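Local atomic coordinates of beta-glucuronidase (uncultured Clostridium sp., PDB entry 6U7J), a protein that hydrolyses beta-D-glucuronides as a gut bacterial glycoside hydrolase of family 2, an enzyme class that can reactivate estrogens by removing glucuronic acid. Residues K266-F271 with H275-F280; K228-D233 with V239-E244; L11-N16 with R189-P194. One frame throughout, in Å; residues are numbered along the deposited sequence.

Contact 1 of 3, residues K266-F271 with H275-F280; sequences KLDIYF and HYTLPF
With CG swung anti to the backbone N in both Asp268 (chi1 -168°) and His275 (chi1 179°), carboxylate and imidazole converge over one face of the hairpin. His275 NE2 donates to Asp268 OD1 over 2.6 Å, on the syn side of the carboxylate and within the imidazole plane. Asp268 OD1 also accepts from Thr277 OG1 at 2.7 Å, met from above the carboxylate plane, so two donors of one strand grip a single acceptor of the other. Asp268 OD2 is taken by Arg232, and His275 ND1 bonds Glu17; an imidazole held between two carboxylates would tend to favour its protonated form. Tyr270 lies alongside and makes an offset stack with the imidazole, ring centroids of Tyr270 and His275 4.0 Å apart and planes 12° from parallel. Along the backbones, Leu267 with Leu278 and Ile269 with Tyr276 form hydrogen-bonded pairs. On the other face Leu267 CB meets Phe280 CE1 at 4.2 Å, while Leu267 and Ile269 pack on strands 198-208 and 211-220. The phenol of Tyr276 leads away from the partner strand to bond the carbonyl of Phe12. Together the two segments form an antiparallel beta hairpin, whose apolar face closes one side of the sandwich expected of the immunoglobulin-like domain of family 2 glycosidases.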
# COMPACT_ATOMS: atom_id res chain seq x y z
N LYS B 266 -36.17 29.23 -17.25
CA LYS B 266 -37.18 28.29 -16.79
C LYS B 266 -38.43 28.44 -17.64
O LYS B 266 -38.94 29.55 -17.80
CB LYS B 266 -37.51 28.49 -15.31
CG LYS B 266 -36.30 28.62 -14.40
CD LYS B 266 -36.35 29.94 -13.64
CE LYS B 266 -35.11 30.17 -12.80
NZ LYS B 266 -33.88 29.54 -13.39
N LEU B 267 -38.89 27.32 -18.21
CA LEU B 267 -40.22 27.23 -18.82
C LEU B 267 -41.22 26.98 -17.69
O LEU B 267 -41.29 25.88 -17.15
CB LEU B 267 -40.27 26.13 -19.87
CG LEU B 267 -41.42 26.23 -20.89
CD1 LEU B 267 -41.37 27.56 -21.65
CD2 LEU B 267 -41.44 25.05 -21.87
N ASP B 268 -41.97 28.02 -17.33
CA ASP B 268 -42.86 28.01 -16.17
C ASP B 268 -44.30 27.95 -16.67
O ASP B 268 -44.78 28.89 -17.31
CB ASP B 268 -42.61 29.25 -15.31
CG ASP B 268 -43.27 29.19 -13.94
OD1 ASP B 268 -43.47 28.08 -13.38
OD2 ASP B 268 -43.57 30.28 -13.41
N ILE B 269 -44.98 26.84 -16.37
CA ILE B 269 -46.22 26.46 -17.03
C ILE B 269 -47.32 26.31 -15.99
O ILE B 269 -47.15 25.61 -14.99
CB ILE B 269 -46.05 25.16 -17.82
CG1 ILE B 269 -44.84 25.25 -18.75
CG2 ILE B 269 -47.32 24.81 -18.58
CD1 ILE B 269 -44.46 23.93 -19.41
N TYR B 270 -48.47 26.93 -16.26
CA TYR B 270 -49.67 26.79 -15.45
C TYR B 270 -50.80 26.23 -16.31
O TYR B 270 -51.12 26.78 -17.36
CB TYR B 270 -50.08 28.12 -14.83
CG TYR B 270 -49.10 28.64 -13.79
CD1 TYR B 270 -47.97 29.35 -14.17
CD2 TYR B 270 -49.32 28.42 -12.43
CE1 TYR B 270 -47.07 29.83 -13.21
CE2 TYR B 270 -48.45 28.89 -11.49
CZ TYR B 270 -47.33 29.59 -11.88
OH TYR B 270 -46.46 30.06 -10.91
N PHE B 271 -51.41 25.14 -15.85
CA PHE B 271 -52.43 24.42 -16.62
C PHE B 271 -53.49 23.96 -15.63
O PHE B 271 -53.31 22.96 -14.93
CB PHE B 271 -51.82 23.26 -17.40
CG PHE B 271 -52.82 22.42 -18.15
CD1 PHE B 271 -53.41 22.89 -19.31
CD2 PHE B 271 -53.16 21.15 -17.69
CE1 PHE B 271 -54.33 22.11 -20.02
CE2 PHE B 271 -54.08 20.36 -18.39
CZ PHE B 271 -54.68 20.85 -19.55
N HIS B 275 -49.07 22.73 -12.34
CA HIS B 275 -47.96 23.66 -12.46
C HIS B 275 -46.69 22.84 -12.69
O HIS B 275 -46.50 21.80 -12.05
CB HIS B 275 -47.84 24.55 -11.21
CG HIS B 275 -46.71 25.53 -11.24
ND1 HIS B 275 -46.18 26.09 -10.09
CD2 HIS B 275 -46.02 26.07 -12.27
CE1 HIS B 275 -45.21 26.93 -10.42
NE2 HIS B 275 -45.09 26.93 -11.73
N TYR B 276 -45.85 23.29 -13.62
CA TYR B 276 -44.57 22.63 -13.89
C TYR B 276 -43.56 23.66 -14.36
O TYR B 276 -43.88 24.49 -15.21
CB TYR B 276 -44.67 21.52 -14.94
CG TYR B 276 -43.47 20.59 -14.91
CD1 TYR B 276 -42.29 20.91 -15.58
CD2 TYR B 276 -43.50 19.40 -14.17
CE1 TYR B 276 -41.17 20.07 -15.53
CE2 TYR B 276 -42.38 18.55 -14.12
CZ TYR B 276 -41.23 18.89 -14.81
OH TYR B 276 -40.13 18.07 -14.77
N THR B 277 -42.34 23.58 -13.83
CA THR B 277 -41.25 24.51 -14.13
C THR B 277 -40.02 23.73 -14.61
O THR B 277 -39.37 23.04 -13.82
CB THR B 277 -40.89 25.35 -12.91
OG1 THR B 277 -42.08 26.00 -12.43
CG2 THR B 277 -39.84 26.40 -13.26
N LEU B 278 -39.70 23.87 -15.90
CA LEU B 278 -38.60 23.14 -16.53
C LEU B 278 -37.42 24.07 -16.76
O LEU B 278 -37.56 25.05 -17.51
CB LEU B 278 -39.06 22.54 -17.86
CG LEU B 278 -37.99 21.80 -18.66
CD1 LEU B 278 -37.71 20.42 -18.05
CD2 LEU B 278 -38.42 21.67 -20.10
N PRO B 279 -36.26 23.83 -16.15
CA PRO B 279 -35.05 24.57 -16.54
C PRO B 279 -34.62 24.17 -17.94
O PRO B 279 -34.85 23.05 -18.38
CB PRO B 279 -34.01 24.16 -15.49
CG PRO B 279 -34.80 23.44 -14.39
CD PRO B 279 -36.00 22.87 -15.06
N PHE B 280 -34.01 25.11 -18.65
CA PHE B 280 -33.43 24.80 -19.95
C PHE B 280 -32.37 25.83 -20.28
O PHE B 280 -32.25 26.87 -19.61
CB PHE B 280 -34.51 24.71 -21.05
CG PHE B 280 -35.07 26.05 -21.47
CD1 PHE B 280 -36.14 26.62 -20.78
CD2 PHE B 280 -34.55 26.72 -22.57
CE1 PHE B 280 -36.67 27.85 -21.17
CE2 PHE B 280 -35.08 27.97 -22.96
CZ PHE B 280 -36.14 28.53 -22.26

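Contact 2 of 3, residues K228-D233 with V239-E244; sequences KVYIRD and VAESNE. Unlike the reference sequence in segment 228-233: Arg232 (reference Leu).
Tyr230 lies alongside Glu241, both side chains pointing the same way from a non-hydrogen-bonded pair, with ring and carboxylate planes only 21° apart. The overlap is at the ring's edge: Tyr230 CD2 touches Glu241 CG at 3.5 Å, and Glu241 OE2 sits near the ring plane, 3.3 Å from Tyr230 CE2. Arg232 NH2 lies above one face of the Tyr230 ring, offset toward its rim. Glu241 OE2 also takes Lys228 NZ, at 2.5 Å, in a salt bridge that runs diagonally across the strands. Lys228 starts away from the partner strand and is brought back by bends at chi2 (70°) and chi4 (88°), its side chain lying beside that of Asn243 and pointing the same way. The backbones are joined where Val229 N donates to Ser242 O at 2.8 Å, Ser242 N returns a bond to Val229 O, and Ile231 N donates to Ala240 O. Farther along, Val239 and Ala240 both face Ile231, a classic beta bulge in which Ile231 O receives two weak bonds. At the other end Ser242 OG accepts from Glu244 N at 2.9 Å, an ST turn, and also bonds Asp247. Ile231 CB meets Ala240 CB at 4.0 Å. The face of Val229, Ile231 and Ala240 is mainly apolar and packs on strands 211-220 and 246-251, with the hydroxyl of Ser242 satisfied at its end. On the other face the ion pair involves the exposed Glu241, so solvent probably weakens it, and the pairing of the strands rests chiefly on the backbone bonds and the apolar face.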
# COMPACT_ATOMS: atom_id res chain seq x y z
N LYS B 228 -51.06 28.81 -19.64
CA LYS B 228 -50.21 29.99 -19.52
C LYS B 228 -48.76 29.54 -19.43
O LYS B 228 -48.44 28.62 -18.67
CB LYS B 228 -50.59 30.84 -18.30
CG LYS B 228 -50.08 32.29 -18.33
CD LYS B 228 -50.81 33.15 -19.40
CE LYS B 228 -50.89 34.64 -19.02
NZ LYS B 228 -49.71 35.47 -19.46
N VAL B 229 -47.90 30.16 -20.23
CA VAL B 229 -46.50 29.76 -20.36
C VAL B 229 -45.63 31.00 -20.20
O VAL B 229 -45.73 31.93 -21.00
CB VAL B 229 -46.22 29.09 -21.71
CG1 VAL B 229 -44.72 28.85 -21.89
CG2 VAL B 229 -46.98 27.80 -21.82
N TYR B 230 -44.79 31.00 -19.18
CA TYR B 230 -43.81 32.06 -18.97
C TYR B 230 -42.41 31.52 -19.21
O TYR B 230 -42.11 30.35 -18.93
CB TYR B 230 -43.87 32.64 -17.56
CG TYR B 230 -45.23 33.14 -17.08
CD1 TYR B 230 -45.99 32.38 -16.20
CD2 TYR B 230 -45.72 34.38 -17.47
CE1 TYR B 230 -47.21 32.83 -15.74
CE2 TYR B 230 -46.94 34.84 -17.02
CZ TYR B 230 -47.69 34.06 -16.15
OH TYR B 230 -48.91 34.51 -15.68
N ILE B 231 -41.54 32.38 -19.71
CA ILE B 231 -40.12 32.10 -19.75
C ILE B 231 -39.47 33.07 -18.78
O ILE B 231 -39.53 34.29 -18.98
CB ILE B 231 -39.55 32.22 -21.17
CG1 ILE B 231 -40.22 31.19 -22.07
CG2 ILE B 231 -38.04 32.03 -21.14
CD1 ILE B 231 -39.46 30.88 -23.33
N ARG B 232 -38.90 32.53 -17.70
CA ARG B 232 -38.28 33.33 -16.66
C ARG B 232 -36.76 33.21 -16.75
O ARG B 232 -36.22 32.17 -17.15
CB ARG B 232 -38.75 32.90 -15.28
CG ARG B 232 -40.26 32.72 -15.17
CD ARG B 232 -40.73 32.80 -13.72
NE ARG B 232 -42.19 32.85 -13.64
CZ ARG B 232 -42.87 33.88 -13.14
NH1 ARG B 232 -42.22 34.93 -12.68
NH2 ARG B 232 -44.20 33.85 -13.11
N ASP B 233 -36.08 34.29 -16.38
CA ASP B 233 -34.63 34.30 -16.32
C ASP B 233 -34.21 33.76 -14.96
O ASP B 233 -35.03 33.26 -14.18
CB ASP B 233 -34.10 35.70 -16.65
CG ASP B 233 -34.44 36.75 -15.58
OD1 ASP B 233 -34.90 36.40 -14.48
OD2 ASP B 233 -34.22 37.94 -15.86
N VAL B 239 -39.83 36.96 -19.16
CA VAL B 239 -38.96 37.39 -20.25
C VAL B 239 -39.67 37.09 -21.56
O VAL B 239 -39.33 37.62 -22.61
CB VAL B 239 -37.58 36.70 -20.09
CG1 VAL B 239 -36.85 36.51 -21.41
CG2 VAL B 239 -36.71 37.48 -19.12
N ALA B 240 -40.71 36.24 -21.47
CA ALA B 240 -41.63 35.96 -22.56
C ALA B 240 -42.91 35.40 -21.95
O ALA B 240 -42.92 34.96 -20.79
CB ALA B 240 -41.04 34.99 -23.59
N GLU B 241 -44.00 35.44 -22.73
CA GLU B 241 -45.31 34.97 -22.30
C GLU B 241 -46.05 34.37 -23.48
O GLU B 241 -45.91 34.83 -24.61
CB GLU B 241 -46.19 36.09 -21.73
CG GLU B 241 -45.94 36.44 -20.30
CD GLU B 241 -46.90 37.50 -19.81
OE1 GLU B 241 -46.65 38.69 -20.10
OE2 GLU B 241 -47.91 37.14 -19.16
N SER B 242 -46.88 33.37 -23.20
CA SER B 242 -47.72 32.84 -24.25
C SER B 242 -48.85 32.03 -23.63
O SER B 242 -48.71 31.49 -22.53
CB SER B 242 -46.93 31.98 -25.23
OG SER B 242 -47.80 31.38 -26.19
N ASN B 243 -49.97 32.00 -24.35
CA ASN B 243 -51.10 31.13 -24.04
C ASN B 243 -51.17 29.95 -24.99
O ASN B 243 -52.17 29.23 -25.01
CB ASN B 243 -52.41 31.92 -24.10
CG ASN B 243 -52.30 33.26 -23.42
OD1 ASN B 243 -52.21 33.34 -22.19
ND2 ASN B 243 -52.29 34.34 -24.21
N GLU B 244 -50.12 29.74 -25.78
CA GLU B 244 -50.08 28.66 -26.74
C GLU B 244 -49.42 27.42 -26.13
O GLU B 244 -48.44 27.53 -25.39
CB GLU B 244 -49.31 29.10 -27.99
CG GLU B 244 -50.00 30.23 -28.75
CD GLU B 244 -51.44 29.89 -29.11
OE1 GLU B 244 -51.65 28.98 -29.94
OE2 GLU B 244 -52.35 30.53 -28.54

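Contact 3 of 3, residues L11-N16 with R189-P194; sequences LFPVDN and RLYCTP
Arg189 NH2, salt-bridged to Glu347, stands 4.0 Å from Phe12 CZ, while NH1 of the same guanidinium is held by Glu23. The guanidinium turns one face to the ring of Phe12, and the two planes are steeply inclined at 68°, so the ring presents a carbon to the flat cation without stacking on it. Arg189 runs extended from CG to NE to reach this place, and Phe12, with CG anti to its backbone N (chi1 -168°), brings its far end back toward the strand although its first bond leads away. The second touch is apolar: Pro13 CB lies over one face of the Tyr191 ring toward the rim, and Pro13 CG is 4.0 Å from Tyr191 CE2, proline and tyrosine crossing at about a right angle. Tyr191 OH bonds Glu125. These are side-chain contacts alone, the CA atoms of Pro13 and Tyr191 being 7.2 Å apart. The side chain of Phe12 lies about 5 Å from a bound calcium ion, and Asp15 OD1 forms a salt bridge with Lys22 of a second subunit. The irregular segment 11-16 thus drapes over strand 188-193 of the sugar-binding domain's sheet, Pro13 packing on strands 20-32 and 93-98, which flank it, while Phe12 rests on helix 346-355 of the TIM barrel domain.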
# COMPACT_ATOMS: atom_id res chain seq x y z
N LEU B 11 -41.27 13.38 -17.55
CA LEU B 11 -40.84 14.60 -16.87
C LEU B 11 -40.29 14.28 -15.48
O LEU B 11 -40.82 13.42 -14.76
CB LEU B 11 -41.99 15.59 -16.77
CG LEU B 11 -42.41 16.19 -18.12
CD1 LEU B 11 -43.62 17.09 -17.93
CD2 LEU B 11 -41.23 16.94 -18.77
N PHE B 12 -39.24 14.98 -15.10
CA PHE B 12 -38.66 14.78 -13.77
C PHE B 12 -39.64 15.26 -12.71
O PHE B 12 -40.21 16.35 -12.85
CB PHE B 12 -37.32 15.52 -13.64
CG PHE B 12 -36.53 15.13 -12.42
CD1 PHE B 12 -35.79 13.96 -12.40
CD2 PHE B 12 -36.56 15.91 -11.28
CE1 PHE B 12 -35.06 13.58 -11.27
CE2 PHE B 12 -35.84 15.54 -10.15
CZ PHE B 12 -35.08 14.37 -10.15
N PRO B 13 -39.87 14.49 -11.65
CA PRO B 13 -40.86 14.90 -10.64
C PRO B 13 -40.43 16.17 -9.92
O PRO B 13 -39.25 16.37 -9.61
CB PRO B 13 -40.93 13.70 -9.68
CG PRO B 13 -40.33 12.52 -10.46
CD PRO B 13 -39.32 13.14 -11.40
N VAL B 14 -41.41 17.03 -9.62
CA VAL B 14 -41.14 18.29 -8.94
C VAL B 14 -42.07 18.46 -7.75
O VAL B 14 -43.13 17.83 -7.65
CB VAL B 14 -41.29 19.49 -9.90
CG1 VAL B 14 -40.41 19.30 -11.15
CG2 VAL B 14 -42.76 19.69 -10.28
N ASP B 15 -41.66 19.33 -6.83
CA ASP B 15 -42.50 19.81 -5.73
C ASP B 15 -42.86 21.27 -5.97
O ASP B 15 -41.97 22.10 -6.20
CB ASP B 15 -41.79 19.71 -4.38
CG ASP B 15 -41.72 18.30 -3.85
OD1 ASP B 15 -40.58 17.82 -3.63
OD2 ASP B 15 -42.78 17.66 -3.67
N ASN B 16 -44.15 21.59 -5.89
CA ASN B 16 -44.59 22.99 -5.90
C ASN B 16 -45.93 23.11 -5.17
O ASN B 16 -46.23 22.29 -4.30
CB ASN B 16 -44.67 23.53 -7.34
CG ASN B 16 -45.51 22.65 -8.26
OD1 ASN B 16 -46.59 22.20 -7.89
ND2 ASN B 16 -45.02 22.42 -9.47
N ARG B 189 -39.77 6.92 -5.84
CA ARG B 189 -40.59 8.07 -5.50
C ARG B 189 -42.06 7.75 -5.75
O ARG B 189 -42.41 7.17 -6.78
CB ARG B 189 -40.19 9.31 -6.31
CG ARG B 189 -38.69 9.60 -6.34
CD ARG B 189 -38.39 11.06 -6.65
NE ARG B 189 -36.96 11.30 -6.85
CZ ARG B 189 -36.29 12.37 -6.42
NH1 ARG B 189 -36.91 13.34 -5.76
NH2 ARG B 189 -34.99 12.47 -6.67
N LEU B 190 -42.91 8.11 -4.79
CA LEU B 190 -44.35 8.23 -5.00
C LEU B 190 -44.68 9.71 -5.07
O LEU B 190 -44.35 10.47 -4.15
CB LEU B 190 -45.14 7.56 -3.88
CG LEU B 190 -46.66 7.61 -4.05
CD1 LEU B 190 -47.13 6.58 -5.07
CD2 LEU B 190 -47.36 7.41 -2.72
N TYR B 191 -45.32 10.14 -6.16
CA TYR B 191 -45.60 11.55 -6.33
C TYR B 191 -47.03 11.77 -6.82
O TYR B 191 -47.64 10.89 -7.42
CB TYR B 191 -44.59 12.21 -7.29
CG TYR B 191 -44.68 11.88 -8.77
CD1 TYR B 191 -45.51 12.63 -9.62
CD2 TYR B 191 -43.87 10.92 -9.34
CE1 TYR B 191 -45.56 12.39 -10.99
CE2 TYR B 191 -43.90 10.66 -10.71
CZ TYR B 191 -44.75 11.40 -11.53
OH TYR B 191 -44.80 11.16 -12.89
N CYS B 192 -47.57 12.96 -6.54
CA CYS B 192 -48.94 13.29 -6.91
C CYS B 192 -48.99 14.48 -7.87
O CYS B 192 -48.07 15.30 -7.92
CB CYS B 192 -49.83 13.53 -5.65
SG CYS B 192 -49.51 14.99 -4.66
N THR B 193 -50.03 14.51 -8.69
CA THR B 193 -50.39 15.62 -9.57
C THR B 193 -51.91 15.77 -9.59
O THR B 193 -52.64 14.84 -9.21
CB THR B 193 -49.90 15.46 -11.02
OG1 THR B 193 -50.72 14.51 -11.71
CG2 THR B 193 -48.41 15.06 -11.12
N PRO B 194 -52.41 16.92 -10.05
CA PRO B 194 -53.83 17.01 -10.40
C PRO B 194 -54.18 16.01 -11.51
O PRO B 194 -53.32 15.57 -12.27
CB PRO B 194 -53.99 18.45 -10.89
CG PRO B 194 -52.86 19.21 -10.23
CD PRO B 194 -51.73 18.22 -10.16

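How the contacts relate
Contacts 1 and 2 are successive hairpins of one four-stranded sheet, each pairing an inner strand with one edge strand, at opposite edges. The middle strands 227-232 and 265-271 are neighbours, joined by charged bonding on the polar face, while Val229 meets Leu267 on the apolar one. Contact 1, nearer the chain centre, has the more buried polar cluster, with several hydrogen bonds on one carboxylate; contact 2 has an ion pair on an exposed glutamate. Contact 3 joins an N-terminal loop to a strand of the sugar-binding domain and relies on side-chain packing, without bonds between the two segments. It touches contact 1 through Asn16 and the carbonyl of His275, whereas contact 2 stays about 12 Å from it at the nearest atoms.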